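Local coordinates for protein ATP-dependent Clp protease proteolytic subunit (Listeria monocytogenes, PDB 4JCR) that probably cleaves peptides and misfolded proteins as the serine-protease subunit of a fourteen-subunit, two-ring, ATP-dependent Clp protease, at residues R112-Q117 against D163-L168; V24-E29 against I55-Q60. The protein carries 1 engineered substitution. All coordinates share one frame; numbering follows the deposited sequence.

Interaction 1: R112-Q117 against D163-L168. Engineered in segment 163-168: Asp165 (natural residue Asn).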
# COMPACT_ATOMS: atom_id res chain seq x y z
N ARG A 112 27.02 -26.48 -7.70
CA ARG A 112 26.44 -27.38 -6.71
C ARG A 112 25.09 -27.90 -7.18
O ARG A 112 24.39 -27.25 -7.96
CB ARG A 112 26.37 -26.73 -5.32
CG ARG A 112 25.76 -25.34 -5.27
CD ARG A 112 25.54 -24.91 -3.83
NE ARG A 112 24.82 -23.64 -3.73
CZ ARG A 112 24.10 -23.26 -2.67
NH1 ARG A 112 23.49 -22.09 -2.68
NH2 ARG A 112 23.99 -24.06 -1.62
N TYR A 113 24.74 -29.10 -6.72
CA TYR A 113 23.54 -29.80 -7.15
C TYR A 113 22.65 -30.09 -5.96
O TYR A 113 23.14 -30.26 -4.84
CB TYR A 113 23.92 -31.10 -7.87
CG TYR A 113 24.58 -30.87 -9.21
CD1 TYR A 113 23.87 -31.03 -10.39
CD2 TYR A 113 25.92 -30.46 -9.30
CE1 TYR A 113 24.46 -30.81 -11.62
CE2 TYR A 113 26.52 -30.24 -10.53
CZ TYR A 113 25.78 -30.42 -11.69
OH TYR A 113 26.35 -30.20 -12.92
N MET A 114 21.34 -30.14 -6.19
CA MET A 114 20.41 -30.48 -5.12
C MET A 114 19.23 -31.29 -5.61
O MET A 114 18.58 -30.93 -6.60
CB MET A 114 19.91 -29.23 -4.39
CG MET A 114 19.25 -29.53 -3.05
SD MET A 114 17.76 -28.57 -2.71
CE MET A 114 16.77 -28.97 -4.15
N ILE A 115 18.96 -32.38 -4.92
CA ILE A 115 17.73 -33.14 -5.09
C ILE A 115 16.92 -33.03 -3.79
O ILE A 115 17.49 -32.97 -2.70
CB ILE A 115 17.98 -34.61 -5.48
CG1 ILE A 115 18.95 -35.29 -4.49
CG2 ILE A 115 18.52 -34.69 -6.90
CD1 ILE A 115 19.11 -36.79 -4.70
N HIS A 116 15.60 -32.96 -3.93
CA HIS A 116 14.71 -32.90 -2.77
C HIS A 116 13.31 -33.27 -3.15
O HIS A 116 13.01 -33.42 -4.34
CB HIS A 116 14.78 -31.52 -2.10
CG HIS A 116 13.96 -30.44 -2.77
ND1 HIS A 116 13.46 -29.39 -2.10
CD2 HIS A 116 13.55 -30.29 -4.10
CE1 HIS A 116 12.78 -28.60 -2.95
NE2 HIS A 116 12.83 -29.15 -4.17
N GLN A 117 12.44 -33.43 -2.16
CA GLN A 117 11.03 -33.68 -2.40
C GLN A 117 10.27 -32.34 -2.45
O GLN A 117 10.12 -31.68 -1.42
CB GLN A 117 10.44 -34.62 -1.35
CG GLN A 117 10.88 -36.07 -1.53
CD GLN A 117 10.39 -36.99 -0.42
OE1 GLN A 117 9.21 -36.97 -0.06
NE2 GLN A 117 11.30 -37.80 0.11
N ASP A 163 14.69 -36.82 1.43
CA ASP A 163 13.86 -36.49 2.59
C ASP A 163 13.98 -35.01 2.97
O ASP A 163 12.98 -34.37 3.31
CB ASP A 163 14.22 -37.38 3.78
CG ASP A 163 13.21 -37.27 4.91
OD1 ASP A 163 12.01 -37.54 4.67
OD2 ASP A 163 13.61 -36.92 6.04
N ARG A 164 15.20 -34.49 2.91
CA ARG A 164 15.44 -33.06 3.08
C ARG A 164 16.32 -32.51 1.95
O ARG A 164 16.67 -33.25 1.02
CB ARG A 164 16.06 -32.76 4.45
CG ARG A 164 15.03 -32.71 5.57
CD ARG A 164 15.61 -32.13 6.85
NE ARG A 164 14.57 -31.90 7.86
CZ ARG A 164 14.20 -32.79 8.78
NH1 ARG A 164 14.77 -33.98 8.84
NH2 ARG A 164 13.24 -32.47 9.64
N ASP A 165 16.67 -31.23 2.03
CA ASP A 165 17.52 -30.59 1.02
C ASP A 165 18.90 -31.23 0.96
O ASP A 165 19.75 -31.04 1.84
CB ASP A 165 17.61 -29.08 1.25
CG ASP A 165 16.37 -28.33 0.76
OD1 ASP A 165 16.36 -27.08 0.86
OD2 ASP A 165 15.41 -28.97 0.28
N PHE A 166 19.12 -32.01 -0.10
CA PHE A 166 20.33 -32.81 -0.27
C PHE A 166 21.30 -32.13 -1.23
O PHE A 166 21.34 -32.46 -2.42
CB PHE A 166 19.94 -34.21 -0.75
CG PHE A 166 21.02 -35.25 -0.61
CD1 PHE A 166 21.48 -35.64 0.65
CD2 PHE A 166 21.56 -35.86 -1.74
CE1 PHE A 166 22.47 -36.60 0.78
CE2 PHE A 166 22.56 -36.82 -1.61
CZ PHE A 166 23.01 -37.19 -0.36
N TRP A 167 22.06 -31.16 -0.71
CA TRP A 167 23.03 -30.42 -1.50
C TRP A 167 24.31 -31.18 -1.71
O TRP A 167 24.93 -31.63 -0.75
CB TRP A 167 23.36 -29.08 -0.85
CG TRP A 167 22.36 -27.98 -1.11
CD1 TRP A 167 21.44 -27.44 -0.21
CD2 TRP A 167 22.17 -27.22 -2.35
NE1 TRP A 167 20.71 -26.44 -0.80
CE2 TRP A 167 21.09 -26.26 -2.08
CE3 TRP A 167 22.75 -27.25 -3.62
CZ2 TRP A 167 20.63 -25.38 -3.05
CZ3 TRP A 167 22.27 -26.36 -4.59
CH2 TRP A 167 21.24 -25.44 -4.31
N LEU A 168 24.71 -31.31 -2.97
CA LEU A 168 25.95 -31.99 -3.32
C LEU A 168 26.93 -31.04 -4.01
O LEU A 168 26.53 -30.24 -4.86
CB LEU A 168 25.66 -33.18 -4.24
CG LEU A 168 24.81 -34.34 -3.70
CD1 LEU A 168 24.34 -35.23 -4.83
CD2 LEU A 168 25.57 -35.14 -2.66
O HOH W 1 13.09 -32.51 0.59

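Interaction 2: V24-E29 against I55-Q60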
# COMPACT_ATOMS: atom_id res chain seq x y z
N VAL A 24 21.43 -23.94 -26.12
CA VAL A 24 20.27 -23.42 -25.41
C VAL A 24 20.68 -23.13 -23.98
O VAL A 24 21.32 -23.96 -23.32
CB VAL A 24 19.08 -24.43 -25.44
CG1 VAL A 24 17.89 -23.91 -24.64
CG2 VAL A 24 18.66 -24.72 -26.88
N LEU A 25 20.35 -21.93 -23.50
CA LEU A 25 20.62 -21.57 -22.11
C LEU A 25 19.34 -21.67 -21.30
O LEU A 25 18.31 -21.11 -21.68
CB LEU A 25 21.22 -20.16 -22.01
CG LEU A 25 22.48 -19.81 -22.80
CD1 LEU A 25 22.88 -18.37 -22.53
CD2 LEU A 25 23.64 -20.75 -22.48
N ILE A 26 19.41 -22.40 -20.19
CA ILE A 26 18.32 -22.45 -19.22
C ILE A 26 18.83 -21.87 -17.91
O ILE A 26 19.43 -22.56 -17.09
CB ILE A 26 17.77 -23.88 -19.01
CG1 ILE A 26 17.33 -24.50 -20.35
CG2 ILE A 26 16.61 -23.86 -18.02
CD1 ILE A 26 16.77 -25.90 -20.24
N TYR A 27 18.62 -20.56 -17.75
CA TYR A 27 19.09 -19.82 -16.59
C TYR A 27 17.89 -19.23 -15.85
O TYR A 27 17.04 -18.59 -16.47
CB TYR A 27 20.01 -18.68 -17.01
CG TYR A 27 21.40 -19.04 -17.52
CD1 TYR A 27 22.44 -18.11 -17.42
CD2 TYR A 27 21.67 -20.28 -18.11
CE1 TYR A 27 23.71 -18.41 -17.90
CE2 TYR A 27 22.94 -20.58 -18.58
CZ TYR A 27 23.95 -19.64 -18.47
OH TYR A 27 25.22 -19.93 -18.93
N GLY A 28 17.82 -19.46 -14.55
CA GLY A 28 16.77 -18.87 -13.72
C GLY A 28 15.65 -19.83 -13.38
O GLY A 28 15.78 -21.04 -13.55
N GLU A 29 14.54 -19.27 -12.90
CA GLU A 29 13.40 -20.05 -12.41
C GLU A 29 12.72 -20.84 -13.53
O GLU A 29 12.43 -20.30 -14.60
CB GLU A 29 12.39 -19.11 -11.73
CG GLU A 29 11.14 -19.78 -11.19
CD GLU A 29 10.10 -18.78 -10.72
OE1 GLU A 29 9.03 -18.69 -11.37
OE2 GLU A 29 10.35 -18.07 -9.72
N ILE A 55 22.97 -27.87 -23.92
CA ILE A 55 22.18 -27.05 -22.99
C ILE A 55 22.98 -26.72 -21.73
O ILE A 55 23.43 -27.62 -21.03
CB ILE A 55 20.85 -27.74 -22.60
CG1 ILE A 55 20.05 -28.11 -23.85
CG2 ILE A 55 20.03 -26.83 -21.69
CD1 ILE A 55 18.72 -28.78 -23.57
N PHE A 56 23.15 -25.43 -21.46
CA PHE A 56 23.75 -24.96 -20.21
C PHE A 56 22.64 -24.65 -19.21
O PHE A 56 21.72 -23.89 -19.52
CB PHE A 56 24.62 -23.72 -20.45
CG PHE A 56 25.86 -23.99 -21.25
CD1 PHE A 56 25.83 -23.99 -22.65
CD2 PHE A 56 27.08 -24.23 -20.62
CE1 PHE A 56 26.98 -24.23 -23.38
CE2 PHE A 56 28.23 -24.46 -21.35
CZ PHE A 56 28.18 -24.47 -22.73
N ILE A 57 22.73 -25.23 -18.02
CA ILE A 57 21.67 -25.07 -17.02
C ILE A 57 22.19 -24.44 -15.73
O ILE A 57 23.09 -24.96 -15.08
CB ILE A 57 20.94 -26.41 -16.72
CG1 ILE A 57 20.45 -27.07 -18.02
CG2 ILE A 57 19.76 -26.19 -15.78
CD1 ILE A 57 20.01 -28.51 -17.87
N ASN A 58 21.62 -23.28 -15.39
CA ASN A 58 21.81 -22.62 -14.09
C ASN A 58 20.43 -22.35 -13.52
O ASN A 58 19.80 -21.34 -13.86
CB ASN A 58 22.62 -21.32 -14.24
CG ASN A 58 22.91 -20.63 -12.91
OD1 ASN A 58 24.05 -20.28 -12.62
ND2 ASN A 58 21.87 -20.42 -12.11
N SER A 59 19.95 -23.25 -12.67
CA SER A 59 18.58 -23.15 -12.18
C SER A 59 18.40 -23.67 -10.77
O SER A 59 18.87 -24.76 -10.42
CB SER A 59 17.62 -23.87 -13.13
OG SER A 59 16.28 -23.59 -12.79
N GLN A 60 17.71 -22.86 -9.96
CA GLN A 60 17.33 -23.20 -8.59
C GLN A 60 16.08 -24.10 -8.55
O GLN A 60 15.70 -24.59 -7.49
CB GLN A 60 17.06 -21.91 -7.79
CG GLN A 60 15.99 -20.99 -8.39
CD GLN A 60 16.53 -19.95 -9.37
OE1 GLN A 60 17.31 -20.25 -10.27
NE2 GLN A 60 16.10 -18.71 -9.20

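Interaction 1: R112-Q117 against D163-L168
Tyr113 with Leu168, Met114 with Trp167 and Ile115 with Phe166 form an antiparallel two-strand ladder, and His116 meets Asp165 just beyond the strands. The ladder belongs to the small mixed sheet of the ClpP fold, beside the predicted active site. Tyr113 N gives its hydrogen to Leu168 O at 2.8 Å, and Leu168 N returns one to Tyr113 O at 2.7 Å; both are nearly straight. The next hydrogen-bonded pair, Ile115 with Phe166, is looser. Phe166 N reaches Ile115 O at 3.2 Å, while the bond from Ile115 N to Phe166 O is weak.

The face that carries Met114 and Trp167 holds the indole contacts. The indole lies between two side chains. Over one face sits Met114, with CB in a CH-pi contact above the six-membered ring and SD 4.3 Å from the centroid of the five-membered ring of Trp167, a Met-aromatic contact. Over the opposite face lies the Arg112 guanidinium, nearly parallel to the ring, with CZ 4.0 Å from the centroid of the six-membered ring of Trp167 in a cation-pi contact. A chi1 of 49° starts the extended Arg112 chain towards the indole. The guanidinium also forms salt bridges to Glu135 and Glu65 of a neighbouring subunit, which probably fix its rotation.

On the other face Ile115 CG1 meets the edge of the Phe166 ring, the two side chains pointing the same way.

A water bridges Gln117 N and, weakly, Asp163 O. His116 NE2 bonds to Ser91, the predicted nucleophile. With the engineered Asp165, natural Asn, the three are consistent with the Ser-His-Asp triad of other ClpP proteases. Asp165 OD2 sits at the edge of the imidazole, 3.1 Å from His116 ND1, in a weak bond bent to 135°; the carboxylate plane is turned 56° from the ring.

Interaction 2: V24-E29 against I55-Q60
Two neighbouring parallel strands of the main ClpP sheet meet here, Val24 beside Ile55 and Tyr27 beside Asn58. Their short axes run within 7° of each other. Four backbone bonds zip them together. Phe56 N binds Val24 O, and Ile26 N binds Phe56 O at 2.8 Å. Asn58 N then binds Ile26 O, and Gly28 N binds Asn58 O at 2.8 Å. Ile26 therefore uses both its N and its O towards the partner strand.

On the face that carries Val24, Ile26, Ile55 and Ile57, aliphatic chains pack together. Ile26 CD1 rests against Ile55 CG2 at 3.7 Å. Ile26 CG1 is anti to its own carbonyl carbon, chi1 -56°, and the chain is extended beyond it, which lays CD1 against Ile55. This face packs against helices 32-48 and 64-76. Helix 32-48 connects the two strands, so the contact closes a beta-alpha-beta crossover of the ClpP fold.

The opposite face bears Leu25, Tyr27, Phe56 and Asn58 and packs on a neighbouring subunit. Leu25 CD2 touches Phe56 CB at 3.7 Å. Asn58 CB comes over one face of the Tyr27 ring, offset towards the rim, in a CH-pi contact 4.2 Å from the centroid. Phe56 O lies at the edge of that ring, in its plane, 3.7 Å from Tyr27 CE2. The Tyr27 hydroxyl reaches Ser39 of the neighbouring subunit, and the Phe56 ring meets Phe76 of that subunit edge-to-face.

Gly28 has a positive phi at which a CB would be jammed against the carbonyl O of Tyr27, so glycine suits the position. Ser59 OG donates to Gly28 O at 2.7 Å, tilted 24° from the carbonyl plane, and also bonds to Gly61 N. Gln60 OE1 lies 3.6 Å from Gly28 C and is hydrogen-bonded to Gln32 of the neighbouring subunit.

In the fold
From the N terminus, strand 23-27 comes first, followed by helix 32-48 and strand 53-59. Interaction 2 closes this loop and makes the first crossover of the five-stranded parallel sheet. Helix 64-76, strands 81-86 and 88-90, helix 92-97 and strand 105-108 come next. Strand 111-115 then opens interaction 1. Its loop is mainly helical, with helices 129-151 and 155-161, and closes at strand 166-168 of the mixed sheet. The two loops are in series; they neither nest nor cross. The centres of interactions 1 and 2 are about 17 Å apart. The nearest atoms of interactions 1 and 2 are about 6 Å apart. Trp88 is touched by Asn58, Gln60, Arg112 and Trp167. Both contacts border the same neighbouring subunit.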